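Chorismate synthase (Aquifex aeolicus, PDB 1Q1L) catalyses the last step of the shikimate pathway, the anti-1,4-elimination of phosphate from 5-enolpyruvylshikimate-3-phosphate to give chorismate, using reduced FMN. Local coordinates at residues Pro34-Gln48 against Glu60-Lys74. Sequence-based numbering, arbitrary orientation.
Sequences PLSEEEINHELRRRQ and EKDTAEILSGVRFGK
In the beta-alpha-beta sandwich of chorismate synthase, helix 37-48 runs roughly antiparallel to strand 64-68, an edge strand, within this chain, of a four-stranded antiparallel sheet, and its side chains bond to alternate backbone N-H groups there and just before it. A carboxylate or amide oxygen suits this task, since either can accept from a backbone N-H. Glu37 OE2 takes Ile66 N at 2.7 Å on its anti lone pair, while its CG lies against Ile66 CG1. With CG anti to the carbonyl carbon (chi1 -62°), Asn41 brings OD1 to Ala64 N, 2.7 Å away in a nearly straight bond (170°). The amide of Gln48 offers both an acceptor and a donor: OE1 accepts from Asp62 N, which comes from above the carbonyl plane, and NE2 donates to Glu60 O at 2.9 Å. Asp62 N and Glu60 O would probably both lose their side-chain mate if an alanine stood at Gln48, leaving the lead-in to the strand less tightly held. Between the polar arms, Ile40 CG2 and Leu44 CD1 both close on the small Ala64 CB (3.7 and 3.8 Å). Asp62 OD2 reaches Arg47, a predicted NADP(+)-binding residue, by a long salt bridge and through a water on Arg47 NE; its stronger partner is Arg140, in a salt bridge. Ile40 and Ile66 both rest on Leu82 of strand 80-85, while Glu43 and Arg47 turn to helix 142-157 and Arg46 to helix 356-379.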
ATOM      1  N   PRO A  34       5.118 -13.698 -23.782  1.00 31.92           N
ATOM      2  CA  PRO A  34       5.065 -15.156 -23.944  1.00 32.18           C
ATOM      3  C   PRO A  34       5.397 -15.804 -22.600  1.00 32.54           C
ATOM      4  O   PRO A  34       6.404 -15.459 -21.985  1.00 32.65           O
ATOM      5  CB  PRO A  34       6.147 -15.428 -24.985  1.00 31.78           C
ATOM      6  CG  PRO A  34       6.178 -14.149 -25.789  1.00 33.64           C
ATOM      7  CD  PRO A  34       6.070 -13.088 -24.724  1.00 32.23           C
ATOM      8  N   LEU A  35       4.559 -16.730 -22.142  1.00 33.06           N
ATOM      9  CA  LEU A  35       4.794 -17.401 -20.863  1.00 33.33           C
ATOM     10  C   LEU A  35       4.296 -18.843 -20.903  1.00 35.41           C
ATOM     11  O   LEU A  35       3.182 -19.107 -21.350  1.00 35.57           O
ATOM     12  CB  LEU A  35       4.084 -16.650 -19.729  1.00 33.58           C
ATOM     13  CG  LEU A  35       4.257 -17.179 -18.296  1.00 34.15           C
ATOM     14  CD1 LEU A  35       5.715 -17.043 -17.859  1.00 35.68           C
ATOM     15  CD2 LEU A  35       3.364 -16.397 -17.346  1.00 34.74           C
ATOM     16  N   SER A  36       5.119 -19.769 -20.421  1.00 35.05           N
ATOM     17  CA  SER A  36       4.750 -21.179 -20.408  1.00 37.49           C
ATOM     18  C   SER A  36       4.986 -21.790 -19.034  1.00 37.81           C
ATOM     19  O   SER A  36       5.720 -21.236 -18.215  1.00 38.61           O
ATOM     20  CB  SER A  36       5.578 -21.947 -21.439  1.00 38.17           C
ATOM     21  OG  SER A  36       6.947 -21.944 -21.067  1.00 38.56           O
ATOM     22  N   GLU A  37       4.359 -22.932 -18.782  1.00 37.02           N
ATOM     23  CA  GLU A  37       4.544 -23.614 -17.510  1.00 37.59           C
ATOM     24  C   GLU A  37       5.972 -24.167 -17.440  1.00 37.00           C
ATOM     25  O   GLU A  37       6.576 -24.207 -16.372  1.00 36.74           O
ATOM     26  CB  GLU A  37       3.528 -24.757 -17.357  1.00 38.79           C
ATOM     27  CG  GLU A  37       2.072 -24.310 -17.486  1.00 42.60           C
ATOM     28  CD  GLU A  37       1.073 -25.399 -17.125  1.00 44.22           C
ATOM     29  OE1 GLU A  37       1.164 -26.507 -17.698  1.00 47.58           O
ATOM     30  OE2 GLU A  37       0.193 -25.146 -16.274  1.00 43.77           O
ATOM     31  N   GLU A  38       6.512 -24.588 -18.581  1.00 37.41           N
ATOM     32  CA  GLU A  38       7.868 -25.140 -18.612  1.00 39.69           C
ATOM     33  C   GLU A  38       8.899 -24.149 -18.079  1.00 38.47           C
ATOM     34  O   GLU A  38       9.812 -24.531 -17.352  1.00 37.66           O
ATOM     35  CB  GLU A  38       8.243 -25.574 -20.032  1.00 42.37           C
ATOM     36  CG  GLU A  38       9.726 -25.915 -20.226  1.00 48.89           C
ATOM     37  CD  GLU A  38      10.304 -26.770 -19.102  1.00 52.37           C
ATOM     38  OE1 GLU A  38       9.646 -27.751 -18.685  1.00 55.42           O
ATOM     39  OE2 GLU A  38      11.425 -26.468 -18.640  1.00 54.06           O
ATOM     40  N   GLU A  39       8.755 -22.879 -18.448  1.00 37.47           N
ATOM     41  CA  GLU A  39       9.672 -21.847 -17.974  1.00 37.97           C
ATOM     42  C   GLU A  39       9.584 -21.760 -16.454  1.00 37.73           C
ATOM     43  O   GLU A  39      10.594 -21.597 -15.765  1.00 38.50           O
ATOM     44  CB  GLU A  39       9.308 -20.495 -18.586  1.00 40.09           C
ATOM     45  CG  GLU A  39       9.661 -20.368 -20.054  1.00 40.38           C
ATOM     46  CD  GLU A  39       9.012 -19.166 -20.710  1.00 41.22           C
ATOM     47  OE1 GLU A  39       9.680 -18.518 -21.545  1.00 41.46           O
ATOM     48  OE2 GLU A  39       7.833 -18.879 -20.403  1.00 43.24           O
ATOM     49  N   ILE A  40       8.370 -21.875 -15.932  1.00 36.26           N
ATOM     50  CA  ILE A  40       8.166 -21.809 -14.495  1.00 34.82           C
ATOM     51  C   ILE A  40       8.708 -23.077 -13.852  1.00 35.88           C
ATOM     52  O   ILE A  40       9.440 -23.017 -12.862  1.00 35.15           O
ATOM     53  CB  ILE A  40       6.673 -21.646 -14.152  1.00 33.73           C
ATOM     54  CG1 ILE A  40       6.160 -20.323 -14.737  1.00 33.26           C
ATOM     55  CG2 ILE A  40       6.476 -21.694 -12.641  1.00 31.26           C
ATOM     56  CD1 ILE A  40       4.695 -20.027 -14.438  1.00 33.15           C
ATOM     57  N   ASN A  41       8.358 -24.224 -14.426  1.00 35.89           N
ATOM     58  CA  ASN A  41       8.822 -25.499 -13.902  1.00 36.07           C
ATOM     59  C   ASN A  41      10.346 -25.576 -13.883  1.00 35.15           C
ATOM     60  O   ASN A  41      10.936 -26.132 -12.957  1.00 35.31           O
ATOM     61  CB  ASN A  41       8.251 -26.655 -14.730  1.00 39.25           C
ATOM     62  CG  ASN A  41       6.734 -26.719 -14.674  1.00 39.24           C
ATOM     63  OD1 ASN A  41       6.122 -26.329 -13.679  1.00 39.60           O
ATOM     64  ND2 ASN A  41       6.122 -27.230 -15.736  1.00 40.20           N
ATOM     65  N   HIS A  42      10.991 -25.015 -14.896  1.00 35.93           N
ATOM     66  CA  HIS A  42      12.447 -25.050 -14.932  1.00 38.46           C
ATOM     67  C   HIS A  42      13.039 -24.443 -13.660  1.00 37.73           C
ATOM     68  O   HIS A  42      13.986 -24.983 -13.092  1.00 36.22           O
ATOM     69  CB  HIS A  42      12.991 -24.293 -16.137  1.00 39.23           C
ATOM     70  CG  HIS A  42      14.479 -24.398 -16.276  1.00 44.03           C
ATOM     71  ND1 HIS A  42      15.254 -23.391 -16.806  1.00 45.43           N
ATOM     72  CD2 HIS A  42      15.334 -25.394 -15.941  1.00 45.43           C
ATOM     73  CE1 HIS A  42      16.522 -23.759 -16.791  1.00 45.17           C
ATOM     74  NE2 HIS A  42      16.598 -24.969 -16.271  1.00 45.50           N
ATOM     75  N   GLU A  43      12.483 -23.317 -13.214  1.00 36.65           N
ATOM     76  CA  GLU A  43      12.986 -22.673 -12.004  1.00 35.29           C
ATOM     77  C   GLU A  43      12.654 -23.512 -10.770  1.00 34.51           C
ATOM     78  O   GLU A  43      13.462 -23.622  -9.848  1.00 32.98           O
ATOM     79  CB  GLU A  43      12.402 -21.264 -11.850  1.00 35.15           C
ATOM     80  CG  GLU A  43      12.865 -20.269 -12.901  1.00 36.23           C
ATOM     81  CD  GLU A  43      14.376 -20.099 -12.936  1.00 38.79           C
ATOM     82  OE1 GLU A  43      15.006 -20.100 -11.858  1.00 40.95           O
ATOM     83  OE2 GLU A  43      14.937 -19.947 -14.043  1.00 40.87           O
ATOM     84  N   LEU A  44      11.463 -24.102 -10.748  1.00 34.63           N
ATOM     85  CA  LEU A  44      11.075 -24.932  -9.617  1.00 35.47           C
ATOM     86  C   LEU A  44      12.030 -26.120  -9.491  1.00 36.25           C
ATOM     87  O   LEU A  44      12.349 -26.554  -8.385  1.00 36.56           O
ATOM     88  CB  LEU A  44       9.633 -25.426  -9.783  1.00 35.48           C
ATOM     89  CG  LEU A  44       8.573 -24.320  -9.708  1.00 37.09           C
ATOM     90  CD1 LEU A  44       7.182 -24.911  -9.918  1.00 37.30           C
ATOM     91  CD2 LEU A  44       8.666 -23.618  -8.353  1.00 34.79           C
ATOM     92  N   ARG A  45      12.493 -26.628 -10.629  1.00 36.11           N
ATOM     93  CA  ARG A  45      13.416 -27.761 -10.633  1.00 38.07           C
ATOM     94  C   ARG A  45      14.794 -27.389 -10.078  1.00 36.81           C
ATOM     95  O   ARG A  45      15.426 -28.185  -9.388  1.00 38.27           O
ATOM     96  CB  ARG A  45      13.556 -28.334 -12.050  1.00 38.10           C
ATOM     97  CG  ARG A  45      12.326 -29.097 -12.527  1.00 40.74           C
ATOM     98  CD  ARG A  45      12.656 -30.022 -13.695  1.00 41.65           C
ATOM     99  NE  ARG A  45      13.097 -29.294 -14.882  1.00 42.94           N
ATOM    100  CZ  ARG A  45      12.282 -28.682 -15.739  1.00 43.06           C
ATOM    101  NH1 ARG A  45      10.968 -28.711 -15.553  1.00 41.92           N
ATOM    102  NH2 ARG A  45      12.786 -28.035 -16.780  1.00 44.39           N
ATOM    103  N   ARG A  46      15.258 -26.178 -10.377  1.00 35.93           N
ATOM    104  CA  ARG A  46      16.551 -25.730  -9.884  1.00 35.82           C
ATOM    105  C   ARG A  46      16.527 -25.606  -8.364  1.00 38.14           C
ATOM    106  O   ARG A  46      17.500 -25.954  -7.696  1.00 37.88           O
ATOM    107  CB  ARG A  46      16.929 -24.385 -10.508  1.00 36.24           C
ATOM    108  CG  ARG A  46      17.147 -24.431 -12.016  1.00 34.75           C
ATOM    109  CD  ARG A  46      17.475 -23.047 -12.560  1.00 34.33           C
ATOM    110  NE  ARG A  46      18.717 -22.517 -11.995  1.00 33.93           N
ATOM    111  CZ  ARG A  46      18.847 -21.291 -11.495  1.00 32.82           C
ATOM    112  NH1 ARG A  46      17.809 -20.461 -11.485  1.00 27.79           N
ATOM    113  NH2 ARG A  46      20.017 -20.890 -11.012  1.00 29.64           N
ATOM    114  N   ARG A  47      15.416 -25.120  -7.813  1.00 38.58           N
ATOM    115  CA  ARG A  47      15.305 -24.976  -6.363  1.00 40.23           C
ATOM    116  C   ARG A  47      15.300 -26.350  -5.689  1.00 41.92           C
ATOM    117  O   ARG A  47      15.942 -26.546  -4.654  1.00 40.00           O
ATOM    118  CB  ARG A  47      14.024 -24.230  -5.975  1.00 40.51           C
ATOM    119  CG  ARG A  47      13.970 -23.851  -4.492  1.00 43.43           C
ATOM    120  CD  ARG A  47      12.577 -23.408  -4.060  1.00 45.70           C
ATOM    121  NE  ARG A  47      11.669 -24.545  -3.980  1.00 48.58           N
ATOM    122  CZ  ARG A  47      11.384 -25.206  -2.863  1.00 49.09           C
ATOM    123  NH1 ARG A  47      11.920 -24.844  -1.707  1.00 48.26           N
ATOM    124  NH2 ARG A  47      10.574 -26.252  -2.909  1.00 50.92           N
ATOM    125  N   GLN A  48      14.568 -27.296  -6.270  1.00 44.27           N
ATOM    126  CA  GLN A  48      14.496 -28.643  -5.709  1.00 49.16           C
ATOM    127  C   GLN A  48      15.866 -29.299  -5.598  1.00 51.53           C
ATOM    128  O   GLN A  48      16.187 -29.893  -4.573  1.00 52.99           O
ATOM    129  CB  GLN A  48      13.585 -29.534  -6.552  1.00 49.21           C
ATOM    130  CG  GLN A  48      12.112 -29.226  -6.420  1.00 52.30           C
ATOM    131  CD  GLN A  48      11.242 -30.260  -7.107  1.00 53.12           C
ATOM    132  OE1 GLN A  48      11.317 -30.446  -8.325  1.00 53.72           O
ATOM    133  NE2 GLN A  48      10.415 -30.945  -6.329  1.00 54.11           N
ATOM    134  N   GLU A  60       8.036 -36.583  -8.282  1.00 78.62           N
ATOM    135  CA  GLU A  60       8.802 -35.913  -7.238  1.00 76.70           C
ATOM    136  C   GLU A  60       9.108 -34.473  -7.637  1.00 74.60           C
ATOM    137  O   GLU A  60       9.224 -33.594  -6.785  1.00 74.81           O
ATOM    138  CB  GLU A  60      10.112 -36.663  -6.984  1.00 77.74           C
ATOM    139  CG  GLU A  60      10.958 -36.076  -5.865  1.00 79.30           C
ATOM    140  CD  GLU A  60      12.290 -36.784  -5.708  1.00 81.05           C
ATOM    141  OE1 GLU A  60      13.103 -36.738  -6.658  1.00 81.69           O
ATOM    142  OE2 GLU A  60      12.525 -37.387  -4.638  1.00 81.15           O
ATOM    143  N   LYS A  61       9.228 -34.236  -8.940  1.00 71.64           N
ATOM    144  CA  LYS A  61       9.534 -32.907  -9.450  1.00 69.33           C
ATOM    145  C   LYS A  61       8.388 -31.909  -9.278  1.00 66.58           C
ATOM    146  O   LYS A  61       7.239 -32.201  -9.611  1.00 66.34           O
ATOM    147  CB  LYS A  61       9.922 -32.990 -10.929  1.00 70.05           C
ATOM    148  CG  LYS A  61      11.130 -33.874 -11.190  1.00 71.37           C
ATOM    149  CD  LYS A  61      11.665 -33.711 -12.605  1.00 71.71           C
ATOM    150  CE  LYS A  61      12.856 -34.631 -12.844  1.00 72.57           C
ATOM    151  NZ  LYS A  61      13.907 -34.471 -11.795  1.00 70.76           N
ATOM    152  N   ASP A  62       8.715 -30.735  -8.750  1.00 63.14           N
ATOM    153  CA  ASP A  62       7.725 -29.685  -8.551  1.00 58.87           C
ATOM    154  C   ASP A  62       7.276 -29.143  -9.894  1.00 55.23           C
ATOM    155  O   ASP A  62       8.094 -28.902 -10.785  1.00 54.02           O
ATOM    156  CB  ASP A  62       8.297 -28.530  -7.725  1.00 60.37           C
ATOM    157  CG  ASP A  62       8.145 -28.747  -6.236  1.00 62.02           C
ATOM    158  OD1 ASP A  62       7.019 -29.060  -5.794  1.00 64.34           O
ATOM    159  OD2 ASP A  62       9.146 -28.593  -5.504  1.00 62.29           O
ATOM    160  N   THR A  63       5.972 -28.959 -10.037  1.00 50.27           N
ATOM    161  CA  THR A  63       5.415 -28.428 -11.265  1.00 47.73           C
ATOM    162  C   THR A  63       4.316 -27.440 -10.927  1.00 46.41           C
ATOM    163  O   THR A  63       3.581 -27.612  -9.949  1.00 44.70           O
ATOM    164  CB  THR A  63       4.831 -29.543 -12.153  1.00 49.67           C
ATOM    165  OG1 THR A  63       3.988 -30.389 -11.365  1.00 51.60           O
ATOM    166  CG2 THR A  63       5.944 -30.367 -12.777  1.00 50.16           C
ATOM    167  N   ALA A  64       4.210 -26.397 -11.735  1.00 43.23           N
ATOM    168  CA  ALA A  64       3.194 -25.389 -11.518  1.00 41.63           C
ATOM    169  C   ALA A  64       2.168 -25.457 -12.633  1.00 40.65           C
ATOM    170  O   ALA A  64       2.507 -25.698 -13.791  1.00 39.40           O
ATOM    171  CB  ALA A  64       3.827 -24.010 -11.481  1.00 40.30           C
ATOM    172  N   GLU A  65       0.907 -25.272 -12.274  1.00 39.81           N
ATOM    173  CA  GLU A  65      -0.153 -25.265 -13.261  1.00 40.07           C
ATOM    174  C   GLU A  65      -0.647 -23.834 -13.331  1.00 38.01           C
ATOM    175  O   GLU A  65      -0.910 -23.220 -12.303  1.00 38.40           O
ATOM    176  CB  GLU A  65      -1.304 -26.196 -12.852  1.00 41.53           C
ATOM    177  CG  GLU A  65      -2.606 -25.890 -13.594  1.00 45.16           C
ATOM    178  CD  GLU A  65      -3.671 -26.964 -13.442  1.00 47.04           C
ATOM    179  OE1 GLU A  65      -3.869 -27.479 -12.320  1.00 48.19           O
ATOM    180  OE2 GLU A  65      -4.327 -27.280 -14.454  1.00 48.85           O
ATOM    181  N   ILE A  66      -0.745 -23.291 -14.538  1.00 37.45           N
ATOM    182  CA  ILE A  66      -1.236 -21.931 -14.692  1.00 36.89           C
ATOM    183  C   ILE A  66      -2.755 -22.005 -14.689  1.00 36.47           C
ATOM    184  O   ILE A  66      -3.349 -22.700 -15.512  1.00 35.40           O
ATOM    185  CB  ILE A  66      -0.743 -21.301 -16.006  1.00 37.39           C
ATOM    186  CG1 ILE A  66       0.784 -21.159 -15.971  1.00 38.51           C
ATOM    187  CG2 ILE A  66      -1.414 -19.946 -16.219  1.00 37.42           C
ATOM    188  CD1 ILE A  66       1.384 -20.507 -17.213  1.00 36.67           C
ATOM    189  N   LEU A  67      -3.379 -21.290 -13.759  1.00 36.19           N
ATOM    190  CA  LEU A  67      -4.833 -21.293 -13.629  1.00 36.59           C
ATOM    191  C   LEU A  67      -5.534 -20.127 -14.325  1.00 37.02           C
ATOM    192  O   LEU A  67      -6.755 -20.145 -14.494  1.00 37.60           O
ATOM    193  CB  LEU A  67      -5.216 -21.284 -12.149  1.00 36.15           C
ATOM    194  CG  LEU A  67      -4.653 -22.401 -11.268  1.00 39.13           C
ATOM    195  CD1 LEU A  67      -5.021 -22.121  -9.818  1.00 38.42           C
ATOM    196  CD2 LEU A  67      -5.195 -23.753 -11.715  1.00 40.49           C
ATOM    197  N   SER A  68      -4.775 -19.110 -14.712  1.00 34.34           N
ATOM    198  CA  SER A  68      -5.362 -17.954 -15.367  1.00 34.86           C
ATOM    199  C   SER A  68      -4.294 -16.974 -15.801  1.00 33.17           C
ATOM    200  O   SER A  68      -3.122 -17.136 -15.465  1.00 33.62           O
ATOM    201  CB  SER A  68      -6.313 -17.228 -14.415  1.00 37.90           C
ATOM    202  OG  SER A  68      -5.586 -16.529 -13.415  1.00 39.31           O
ATOM    203  N   GLY A  69      -4.716 -15.956 -16.548  1.00 32.47           N
ATOM    204  CA  GLY A  69      -3.807 -14.921 -17.003  1.00 31.05           C
ATOM    205  C   GLY A  69      -3.033 -15.206 -18.271  1.00 30.85           C
ATOM    206  O   GLY A  69      -2.313 -14.340 -18.762  1.00 29.73           O
ATOM    207  N   VAL A  70      -3.180 -16.409 -18.816  1.00 30.99           N
ATOM    208  CA  VAL A  70      -2.449 -16.774 -20.021  1.00 30.50           C
ATOM    209  C   VAL A  70      -3.317 -17.508 -21.041  1.00 31.53           C
ATOM    210  O   VAL A  70      -4.039 -18.442 -20.703  1.00 30.91           O
ATOM    211  CB  VAL A  70      -1.248 -17.674 -19.679  1.00 31.34           C
ATOM    212  CG1 VAL A  70      -0.466 -18.005 -20.949  1.00 28.33           C
ATOM    213  CG2 VAL A  70      -0.355 -16.986 -18.646  1.00 31.22           C
ATOM    214  N   ARG A  71      -3.224 -17.093 -22.293  1.00 32.10           N
ATOM    215  CA  ARG A  71      -3.996 -17.719 -23.353  1.00 35.62           C
ATOM    216  C   ARG A  71      -3.147 -17.782 -24.615  1.00 35.86           C
ATOM    217  O   ARG A  71      -2.522 -16.792 -25.009  1.00 35.93           O
ATOM    218  CB  ARG A  71      -5.267 -16.912 -23.621  1.00 36.73           C
ATOM    219  CG  ARG A  71      -6.280 -17.618 -24.505  1.00 41.11           C
ATOM    220  CD  ARG A  71      -7.293 -16.624 -25.074  1.00 45.03           C
ATOM    221  NE  ARG A  71      -8.314 -17.277 -25.892  1.00 47.25           N
ATOM    222  CZ  ARG A  71      -9.050 -16.657 -26.812  1.00 48.50           C
ATOM    223  NH1 ARG A  71      -8.880 -15.361 -27.044  1.00 45.70           N
ATOM    224  NH2 ARG A  71      -9.956 -17.336 -27.504  1.00 48.03           N
ATOM    225  N   PHE A  72      -3.126 -18.948 -25.249  1.00 36.48           N
ATOM    226  CA  PHE A  72      -2.349 -19.147 -26.465  1.00 36.55           C
ATOM    227  C   PHE A  72      -0.884 -18.769 -26.267  1.00 35.54           C
ATOM    228  O   PHE A  72      -0.270 -18.145 -27.132  1.00 35.02           O
ATOM    229  CB  PHE A  72      -2.944 -18.338 -27.623  1.00 39.30           C
ATOM    230  CG  PHE A  72      -4.371 -18.695 -27.943  1.00 43.39           C
ATOM    231  CD1 PHE A  72      -4.776 -20.025 -27.991  1.00 44.20           C
ATOM    232  CD2 PHE A  72      -5.309 -17.701 -28.196  1.00 44.33           C
ATOM    233  CE1 PHE A  72      -6.097 -20.361 -28.282  1.00 46.66           C
ATOM    234  CE2 PHE A  72      -6.632 -18.025 -28.490  1.00 46.56           C
ATOM    235  CZ  PHE A  72      -7.027 -19.358 -28.532  1.00 45.76           C
ATOM    236  N   GLY A  73      -0.339 -19.141 -25.113  1.00 35.79           N
ATOM    237  CA  GLY A  73       1.055 -18.868 -24.819  1.00 36.65           C
ATOM    238  C   GLY A  73       1.430 -17.456 -24.406  1.00 37.76           C
ATOM    239  O   GLY A  73       2.598 -17.192 -24.123  1.00 37.76           O
ATOM    240  N   LYS A  74       0.461 -16.548 -24.358  1.00 36.66           N
ATOM    241  CA  LYS A  74       0.754 -15.166 -23.987  1.00 36.86           C
ATOM    242  C   LYS A  74      -0.087 -14.666 -22.817  1.00 36.03           C
ATOM    243  O   LYS A  74      -1.215 -15.124 -22.610  1.00 35.65           O
ATOM    244  CB  LYS A  74       0.529 -14.244 -25.187  1.00 39.81           C
ATOM    245  CG  LYS A  74       1.464 -14.484 -26.359  1.00 42.57           C
ATOM    246  CD  LYS A  74       1.199 -13.474 -27.464  1.00 45.27           C
ATOM    247  CE  LYS A  74       2.144 -13.666 -28.642  1.00 47.63           C
ATOM    248  NZ  LYS A  74       1.974 -15.002 -29.293  1.00 50.25           N
TER
HETATM  249  O   HOH W   1      10.763 -26.312  -5.957  1.00 45.78           O